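Local structure of peptide synthetase, module 7 (Actinoplanes teichomyceticus, 4TX3) at residues B[263-268]-B[441-446]; B[271-276]-B[280-285]. The protein belongs to the condensation-domain family of non-ribosomal peptide synthetases and probably helps to build a glycopeptide of the teicoplanin type by recruiting oxidative cross-linking enzymes. One frame throughout, in Å; residues are numbered along the deposited sequence.

Contact 1 of 2, residues B[263-268]-B[441-446]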
ATOM      1  N   GLN B 263      -8.836  19.834  -7.862  1.00 35.84           N
ATOM      2  CA  GLN B 263      -8.781  21.166  -8.461  1.00 36.52           C
ATOM      3  C   GLN B 263     -10.184  21.789  -8.603  1.00 34.91           C
ATOM      4  O   GLN B 263     -10.340  22.999  -8.482  1.00 34.35           O
ATOM      5  CB  GLN B 263      -8.076  21.108  -9.820  1.00 37.55           C
ATOM      6  CG  GLN B 263      -6.636  20.628  -9.761  1.00 38.53           C
ATOM      7  CD  GLN B 263      -5.960  20.616 -11.129  1.00 48.68           C
ATOM      8  OE1 GLN B 263      -6.617  20.554 -12.167  1.00 56.17           O
ATOM      9  NE2 GLN B 263      -4.639  20.695 -11.133  1.00 52.21           N
ATOM     10  N   LEU B 264     -11.200  20.964  -8.852  1.00 38.08           N
ATOM     11  CA  LEU B 264     -12.576  21.448  -8.920  1.00 35.04           C
ATOM     12  C   LEU B 264     -13.007  22.075  -7.610  1.00 34.84           C
ATOM     13  O   LEU B 264     -13.628  23.138  -7.597  1.00 34.79           O
ATOM     14  CB  LEU B 264     -13.540  20.318  -9.274  1.00 37.31           C
ATOM     15  CG  LEU B 264     -13.445  19.717 -10.674  1.00 42.11           C
ATOM     16  CD1 LEU B 264     -14.621  18.819 -10.917  1.00 46.45           C
ATOM     17  CD2 LEU B 264     -13.403  20.782 -11.716  1.00 43.94           C
ATOM     18  N   VAL B 265     -12.684  21.403  -6.511  1.00 33.48           N
ATOM     19  CA  VAL B 265     -13.042  21.879  -5.176  1.00 33.68           C
ATOM     20  C   VAL B 265     -12.210  23.119  -4.838  1.00 33.83           C
ATOM     21  O   VAL B 265     -12.685  24.054  -4.190  1.00 31.70           O
ATOM     22  CB  VAL B 265     -12.828  20.768  -4.104  1.00 32.36           C
ATOM     23  CG1 VAL B 265     -13.104  21.295  -2.714  1.00 26.73           C
ATOM     24  CG2 VAL B 265     -13.720  19.554  -4.408  1.00 28.42           C
ATOM     25  N   GLN B 266     -10.966  23.137  -5.295  1.00 32.76           N
ATOM     26  CA  GLN B 266     -10.144  24.317  -5.080  1.00 33.99           C
ATOM     27  C   GLN B 266     -10.750  25.527  -5.787  1.00 33.14           C
ATOM     28  O   GLN B 266     -10.753  26.637  -5.246  1.00 28.80           O
ATOM     29  CB  GLN B 266      -8.724  24.074  -5.558  1.00 30.48           C
ATOM     30  CG  GLN B 266      -7.822  25.236  -5.316  1.00 31.65           C
ATOM     31  CD  GLN B 266      -6.408  24.912  -5.696  1.00 37.36           C
ATOM     32  OE1 GLN B 266      -6.078  23.744  -5.913  1.00 36.01           O
ATOM     33  NE2 GLN B 266      -5.553  25.942  -5.797  1.00 34.90           N
ATOM     34  N   ALA B 267     -11.281  25.304  -6.989  1.00 32.19           N
ATOM     35  CA  ALA B 267     -11.958  26.374  -7.723  1.00 29.46           C
ATOM     36  C   ALA B 267     -13.142  26.893  -6.918  1.00 33.50           C
ATOM     37  O   ALA B 267     -13.238  28.086  -6.622  1.00 32.33           O
ATOM     38  CB  ALA B 267     -12.414  25.881  -9.076  1.00 30.75           C
ATOM     39  N   ALA B 268     -14.032  25.972  -6.557  1.00 33.90           N
ATOM     40  CA  ALA B 268     -15.249  26.304  -5.836  1.00 32.87           C
ATOM     41  C   ALA B 268     -14.975  27.086  -4.542  1.00 31.60           C
ATOM     42  O   ALA B 268     -15.620  28.104  -4.274  1.00 30.25           O
ATOM     43  CB  ALA B 268     -16.026  25.024  -5.533  1.00 31.91           C
ATOM     44  N   ARG B 441     -22.949  24.191  -0.434  1.00 32.26           N
ATOM     45  CA  ARG B 441     -23.909  24.833  -1.329  1.00 31.84           C
ATOM     46  C   ARG B 441     -23.264  25.266  -2.637  1.00 36.49           C
ATOM     47  O   ARG B 441     -23.825  25.025  -3.713  1.00 34.75           O
ATOM     48  CB  ARG B 441     -24.579  26.018  -0.639  1.00 36.34           C
ATOM     49  CG  ARG B 441     -25.461  25.572   0.527  1.00 40.85           C
ATOM     50  CD  ARG B 441     -26.865  26.181   0.499  1.00 51.41           C
ATOM     51  NE  ARG B 441     -27.521  26.161  -0.815  1.00 50.85           N
ATOM     52  CZ  ARG B 441     -28.086  27.238  -1.374  1.00 58.36           C
ATOM     53  NH1 ARG B 441     -28.056  28.420  -0.740  1.00 50.07           N
ATOM     54  NH2 ARG B 441     -28.670  27.145  -2.571  1.00 50.10           N
ATOM     55  N   VAL B 442     -22.079  25.873  -2.553  1.00 30.43           N
ATOM     56  CA  VAL B 442     -21.379  26.280  -3.765  1.00 31.82           C
ATOM     57  C   VAL B 442     -21.096  25.066  -4.623  1.00 28.56           C
ATOM     58  O   VAL B 442     -21.320  25.086  -5.829  1.00 31.98           O
ATOM     59  CB  VAL B 442     -20.049  27.024  -3.452  1.00 35.53           C
ATOM     60  CG1 VAL B 442     -19.182  27.145  -4.698  1.00 26.26           C
ATOM     61  CG2 VAL B 442     -20.334  28.373  -2.850  1.00 30.67           C
ATOM     62  N   LEU B 443     -20.622  23.999  -3.996  1.00 30.66           N
ATOM     63  CA  LEU B 443     -20.348  22.760  -4.731  1.00 34.72           C
ATOM     64  C   LEU B 443     -21.610  22.167  -5.387  1.00 35.06           C
ATOM     65  O   LEU B 443     -21.552  21.692  -6.525  1.00 35.77           O
ATOM     66  CB  LEU B 443     -19.687  21.732  -3.813  1.00 33.95           C
ATOM     67  CG  LEU B 443     -18.232  22.128  -3.520  1.00 29.96           C
ATOM     68  CD1 LEU B 443     -17.776  21.566  -2.209  1.00 24.55           C
ATOM     69  CD2 LEU B 443     -17.307  21.687  -4.646  1.00 23.70           C
ATOM     70  N   GLU B 444     -22.755  22.229  -4.716  1.00 33.43           N
ATOM     71  CA  GLU B 444     -23.994  21.754  -5.355  1.00 35.01           C
ATOM     72  C   GLU B 444     -24.396  22.581  -6.597  1.00 36.85           C
ATOM     73  O   GLU B 444     -24.577  22.017  -7.688  1.00 38.67           O
ATOM     74  CB  GLU B 444     -25.135  21.743  -4.345  1.00 35.92           C
ATOM     75  CG  GLU B 444     -24.935  20.749  -3.212  1.00 35.74           C
ATOM     76  CD  GLU B 444     -25.863  21.005  -2.033  1.00 43.48           C
ATOM     77  OE1 GLU B 444     -26.431  22.121  -1.946  1.00 48.05           O
ATOM     78  OE2 GLU B 444     -26.034  20.090  -1.196  1.00 43.87           O
ATOM     79  N   GLN B 445     -24.518  23.904  -6.437  1.00 36.19           N
ATOM     80  CA  GLN B 445     -24.872  24.810  -7.544  1.00 39.14           C
ATOM     81  C   GLN B 445     -23.961  24.656  -8.750  1.00 35.61           C
ATOM     82  O   GLN B 445     -24.394  24.628  -9.899  1.00 41.30           O
ATOM     83  CB  GLN B 445     -24.824  26.274  -7.088  1.00 33.22           C
ATOM     84  CG  GLN B 445     -25.620  26.550  -5.845  1.00 33.92           C
ATOM     85  CD  GLN B 445     -25.337  27.922  -5.277  1.00 39.37           C
ATOM     86  OE1 GLN B 445     -25.144  28.894  -6.015  1.00 40.74           O
ATOM     87  NE2 GLN B 445     -25.299  28.009  -3.953  1.00 39.82           N
ATOM     88  N   VAL B 446     -22.681  24.573  -8.466  1.00 32.41           N
ATOM     89  CA  VAL B 446     -21.682  24.568  -9.499  1.00 38.05           C
ATOM     90  C   VAL B 446     -21.710  23.197 -10.195  1.00 37.85           C
ATOM     91  O   VAL B 446     -21.466  23.085 -11.400  1.00 39.28           O
ATOM     92  CB  VAL B 446     -20.306  24.940  -8.874  1.00 35.50           C
ATOM     93  CG1 VAL B 446     -19.239  23.980  -9.261  1.00 36.40           C
ATOM     94  CG2 VAL B 446     -19.933  26.385  -9.214  1.00 36.20           C
TER

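Contact 2 of 2, residues B[271-276]-B[280-285]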
ATOM      1  N   MET B 271     -13.991  30.605  -5.257  1.00 30.79           N
ATOM      2  CA  MET B 271     -15.165  31.415  -5.572  1.00 30.84           C
ATOM      3  C   MET B 271     -15.898  31.784  -4.290  1.00 33.21           C
ATOM      4  O   MET B 271     -16.448  32.885  -4.168  1.00 34.45           O
ATOM      5  CB  MET B 271     -16.118  30.680  -6.513  1.00 34.01           C
ATOM      6  CG  MET B 271     -15.615  30.577  -7.927  1.00 38.57           C
ATOM      7  SD  MET B 271     -16.621  29.411  -8.864  1.00 33.63           S
ATOM      8  CE  MET B 271     -17.745  30.507  -9.747  1.00 30.79           C
ATOM      9  N   LEU B 272     -15.902  30.863  -3.334  1.00 31.25           N
ATOM     10  CA  LEU B 272     -16.591  31.110  -2.079  1.00 29.56           C
ATOM     11  C   LEU B 272     -15.901  32.215  -1.309  1.00 30.86           C
ATOM     12  O   LEU B 272     -16.559  33.082  -0.739  1.00 33.34           O
ATOM     13  CB  LEU B 272     -16.671  29.841  -1.239  1.00 29.91           C
ATOM     14  CG  LEU B 272     -17.321  29.955   0.141  1.00 33.11           C
ATOM     15  CD1 LEU B 272     -18.767  30.457   0.063  1.00 29.93           C
ATOM     16  CD2 LEU B 272     -17.256  28.629   0.852  1.00 29.62           C
ATOM     17  N   LEU B 273     -14.574  32.194  -1.295  1.00 32.87           N
ATOM     18  CA  LEU B 273     -13.829  33.186  -0.522  1.00 31.74           C
ATOM     19  C   LEU B 273     -13.972  34.575  -1.154  1.00 34.77           C
ATOM     20  O   LEU B 273     -14.101  35.563  -0.446  1.00 32.74           O
ATOM     21  CB  LEU B 273     -12.356  32.785  -0.395  1.00 27.84           C
ATOM     22  CG  LEU B 273     -12.096  31.545   0.472  1.00 31.87           C
ATOM     23  CD1 LEU B 273     -10.695  31.021   0.258  1.00 29.80           C
ATOM     24  CD2 LEU B 273     -12.313  31.863   1.942  1.00 29.44           C
ATOM     25  N   THR B 274     -13.961  34.650  -2.484  1.00 32.70           N
ATOM     26  CA  THR B 274     -14.207  35.918  -3.150  1.00 35.12           C
ATOM     27  C   THR B 274     -15.588  36.429  -2.748  1.00 33.42           C
ATOM     28  O   THR B 274     -15.758  37.591  -2.428  1.00 36.10           O
ATOM     29  CB  THR B 274     -14.121  35.796  -4.687  1.00 37.83           C
ATOM     30  OG1 THR B 274     -12.768  35.522  -5.074  1.00 38.46           O
ATOM     31  CG2 THR B 274     -14.557  37.095  -5.341  1.00 32.80           C
ATOM     32  N   ARG B 275     -16.560  35.529  -2.738  1.00 34.65           N
ATOM     33  CA  ARG B 275     -17.925  35.829  -2.335  1.00 33.18           C
ATOM     34  C   ARG B 275     -18.026  36.198  -0.847  1.00 31.38           C
ATOM     35  O   ARG B 275     -18.910  36.927  -0.443  1.00 37.27           O
ATOM     36  CB  ARG B 275     -18.799  34.618  -2.659  1.00 35.62           C
ATOM     37  CG  ARG B 275     -20.271  34.881  -2.626  1.00 40.10           C
ATOM     38  CD  ARG B 275     -20.723  35.823  -3.736  1.00 41.91           C
ATOM     39  NE  ARG B 275     -22.185  35.874  -3.762  1.00 43.58           N
ATOM     40  CZ  ARG B 275     -22.938  36.493  -2.848  1.00 47.24           C
ATOM     41  NH1 ARG B 275     -22.391  37.145  -1.822  1.00 45.40           N
ATOM     42  NH2 ARG B 275     -24.254  36.470  -2.961  1.00 54.31           N
ATOM     43  N   TYR B 276     -17.126  35.670  -0.030  1.00 32.99           N
ATOM     44  CA  TYR B 276     -17.077  36.026   1.385  1.00 32.23           C
ATOM     45  C   TYR B 276     -16.455  37.391   1.641  1.00 41.85           C
ATOM     46  O   TYR B 276     -16.565  37.925   2.765  1.00 36.31           O
ATOM     47  CB  TYR B 276     -16.282  35.006   2.186  1.00 33.81           C
ATOM     48  CG  TYR B 276     -17.134  34.160   3.109  1.00 34.99           C
ATOM     49  CD1 TYR B 276     -17.170  34.404   4.473  1.00 34.39           C
ATOM     50  CD2 TYR B 276     -17.882  33.113   2.617  1.00 31.47           C
ATOM     51  CE1 TYR B 276     -17.930  33.629   5.314  1.00 35.83           C
ATOM     52  CE2 TYR B 276     -18.658  32.345   3.443  1.00 35.01           C
ATOM     53  CZ  TYR B 276     -18.680  32.596   4.786  1.00 36.96           C
ATOM     54  OH  TYR B 276     -19.460  31.788   5.582  1.00 36.64           O
ATOM     55  N   THR B 280     -10.214  39.285  -5.318  1.00 30.97           N
ATOM     56  CA  THR B 280     -10.058  38.444  -6.501  1.00 33.33           C
ATOM     57  C   THR B 280      -8.632  37.952  -6.683  1.00 34.42           C
ATOM     58  O   THR B 280      -8.283  37.463  -7.753  1.00 36.72           O
ATOM     59  CB  THR B 280     -10.490  39.191  -7.787  1.00 34.73           C
ATOM     60  OG1 THR B 280      -9.748  40.416  -7.912  1.00 35.89           O
ATOM     61  CG2 THR B 280     -11.963  39.515  -7.734  1.00 31.15           C
ATOM     62  N   ASP B 281      -7.815  38.087  -5.641  1.00 33.71           N
ATOM     63  CA  ASP B 281      -6.425  37.642  -5.668  1.00 34.61           C
ATOM     64  C   ASP B 281      -6.178  36.763  -4.448  1.00 36.67           C
ATOM     65  O   ASP B 281      -6.027  37.253  -3.326  1.00 35.40           O
ATOM     66  CB  ASP B 281      -5.463  38.844  -5.691  1.00 37.95           C
ATOM     67  CG  ASP B 281      -3.979  38.427  -5.792  1.00 50.11           C
ATOM     68  OD1 ASP B 281      -3.708  37.306  -6.283  1.00 49.03           O
ATOM     69  OD2 ASP B 281      -3.083  39.221  -5.387  1.00 47.18           O
ATOM     70  N   LEU B 282      -6.149  35.455  -4.663  1.00 34.44           N
ATOM     71  CA  LEU B 282      -6.203  34.524  -3.543  1.00 33.48           C
ATOM     72  C   LEU B 282      -5.119  33.478  -3.632  1.00 33.08           C
ATOM     73  O   LEU B 282      -4.747  33.056  -4.732  1.00 37.36           O
ATOM     74  CB  LEU B 282      -7.563  33.825  -3.488  1.00 35.46           C
ATOM     75  CG  LEU B 282      -8.823  34.632  -3.198  1.00 34.57           C
ATOM     76  CD1 LEU B 282     -10.023  33.704  -3.138  1.00 40.12           C
ATOM     77  CD2 LEU B 282      -8.678  35.337  -1.879  1.00 40.56           C
ATOM     78  N   VAL B 283      -4.609  33.062  -2.477  1.00 28.79           N
ATOM     79  CA  VAL B 283      -3.714  31.923  -2.426  1.00 32.07           C
ATOM     80  C   VAL B 283      -4.331  30.841  -1.548  1.00 28.65           C
ATOM     81  O   VAL B 283      -4.597  31.052  -0.377  1.00 30.31           O
ATOM     82  CB  VAL B 283      -2.310  32.297  -1.899  1.00 35.85           C
ATOM     83  CG1 VAL B 283      -1.436  31.054  -1.822  1.00 34.01           C
ATOM     84  CG2 VAL B 283      -1.656  33.338  -2.790  1.00 28.34           C
ATOM     85  N   ILE B 284      -4.592  29.688  -2.145  1.00 30.97           N
ATOM     86  CA  ILE B 284      -5.041  28.525  -1.403  1.00 28.97           C
ATOM     87  C   ILE B 284      -3.955  27.472  -1.411  1.00 32.49           C
ATOM     88  O   ILE B 284      -3.500  27.049  -2.476  1.00 33.11           O
ATOM     89  CB  ILE B 284      -6.299  27.933  -1.994  1.00 32.43           C
ATOM     90  CG1 ILE B 284      -7.432  28.965  -1.928  1.00 29.91           C
ATOM     91  CG2 ILE B 284      -6.650  26.643  -1.262  1.00 29.85           C
ATOM     92  CD1 ILE B 284      -8.734  28.486  -2.496  1.00 33.38           C
ATOM     93  N   GLY B 285      -3.538  27.055  -0.222  1.00 28.86           N
ATOM     94  CA  GLY B 285      -2.458  26.096  -0.100  1.00 30.90           C
ATOM     95  C   GLY B 285      -2.954  24.688   0.162  1.00 34.25           C
ATOM     96  O   GLY B 285      -4.099  24.469   0.577  1.00 34.92           O
TER

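Contact 1 of 2, residues B[263-268]-B[441-446]
L443 reaches from helix 429-448 across to A268 and V265 on helix 261-278, and its side chain tells most of the story. Its CB does not aim at the partner helix, but with CG beside the backbone N and anti to the carbonyl carbon (chi1 -73°) the branch swings over to it. CG already comes within 4.2 Å of A268 CB. From there CD2 makes the closest approach, meeting the methyl A268 CB at 3.7 Å, while the same CD2 lies 4.2 Å from V265 CG2. V265 and L443 meet at a slant rather than side by side, V265 offering the methyl that lies beside its own backbone N.

One residue earlier, V442 starts out toward the partner helix. Its CG1 faces the backbone of A268 as well as its side chain, at 3.7 Å from A268 O and 3.9 Å from A268 CB. The A268 methyl thus sits in the notch between V442 CG1 and L443 CD2, and its small size lets the CA atoms of A268 and L443 approach to 6.3 Å. No hydrogen bond links the two segments; the touching side chains are all apolar and all four residues are buried. The segment axes pass 10.1 Å apart at 111°, a steep crossing that confines the touching surface to this small patch.

Neighbouring elements enclose it: L250 of helix 244-255 touches both L443 and L264, and V265 also rests on L365 and V367 of strand 363-369. R441, which does not reach helix segment 263-268, forms a salt bridge with D458. This is a helix-helix crossing in the helical layer against the mixed sheet that holds strand 363-369, in a domain of the condensation family, whose clan is that of the CoA-dependent acyltransferases.

Contact 2 of 2, residues B[271-276]-B[280-285]
After helix 261-278 ends the chain reverses, bringing the CA atoms of T274 and T280 to within 5.9 Å of each other, and strand 281-285 then runs at 132° to helix segment 271-276, the two axes 9.5 Å apart at their closest. L282 and I284, two residues apart on the strand, both point at the helix.

L282 is extended, with CG beside its backbone N (chi1 -65°), and brings CD1 into the angle between two helix residues. That methyl meets L273 CB at 3.7 Å and T274 OG1 at 3.8 Å. The second of these is a plain contact: the hydroxyl has its polar partner in G279 O, to which it is hydrogen-bonded, with a further weak bond to A270 O. T274 therefore ties the last turns of the helix to the turn that follows, while its methyl CG2 faces T280 CG2 at 4.3 Å. Two residues farther along the strand, I284 CD1 meets L273 CD1 at 4.2 Å, a looser contact of two terminal methyls.

No hydrogen bond crosses between the segments; the contacts are van der Waals, mostly between apolar atoms. The strand is fixed instead by its sheet neighbours: L282 and I284 pair through their backbones with T312 and V310 of the antiparallel strand 306-313, and G285 bonds to V363 and L365. On the helix, L272 packs against L439 and V442 of helix 429-448. A tight connection thus carries helix 261-278 into a strand that packs back on it, the helix-to-strand connection of an alpha/beta fold.

From the N terminus, the chain enters helix 261-278, which supplies first residues 263-268 and then residues 271-276. Contact 2 closes a few residues later, where the chain leaves the helix and enters strand 281-288. Contact 1 waits much longer: 172 residues, including the strands 306-313 and 363-369, pass before helix 429-448 returns to the start of the same helix, so the short loop of contact 2 lies within the long one. Their centres are 12 Å apart, and they touch directly, V442 CG2 meeting L272 CD1 at 3.9 Å. Together they set helix 261-278 between a strand close in sequence and the C-terminal helix of the domain.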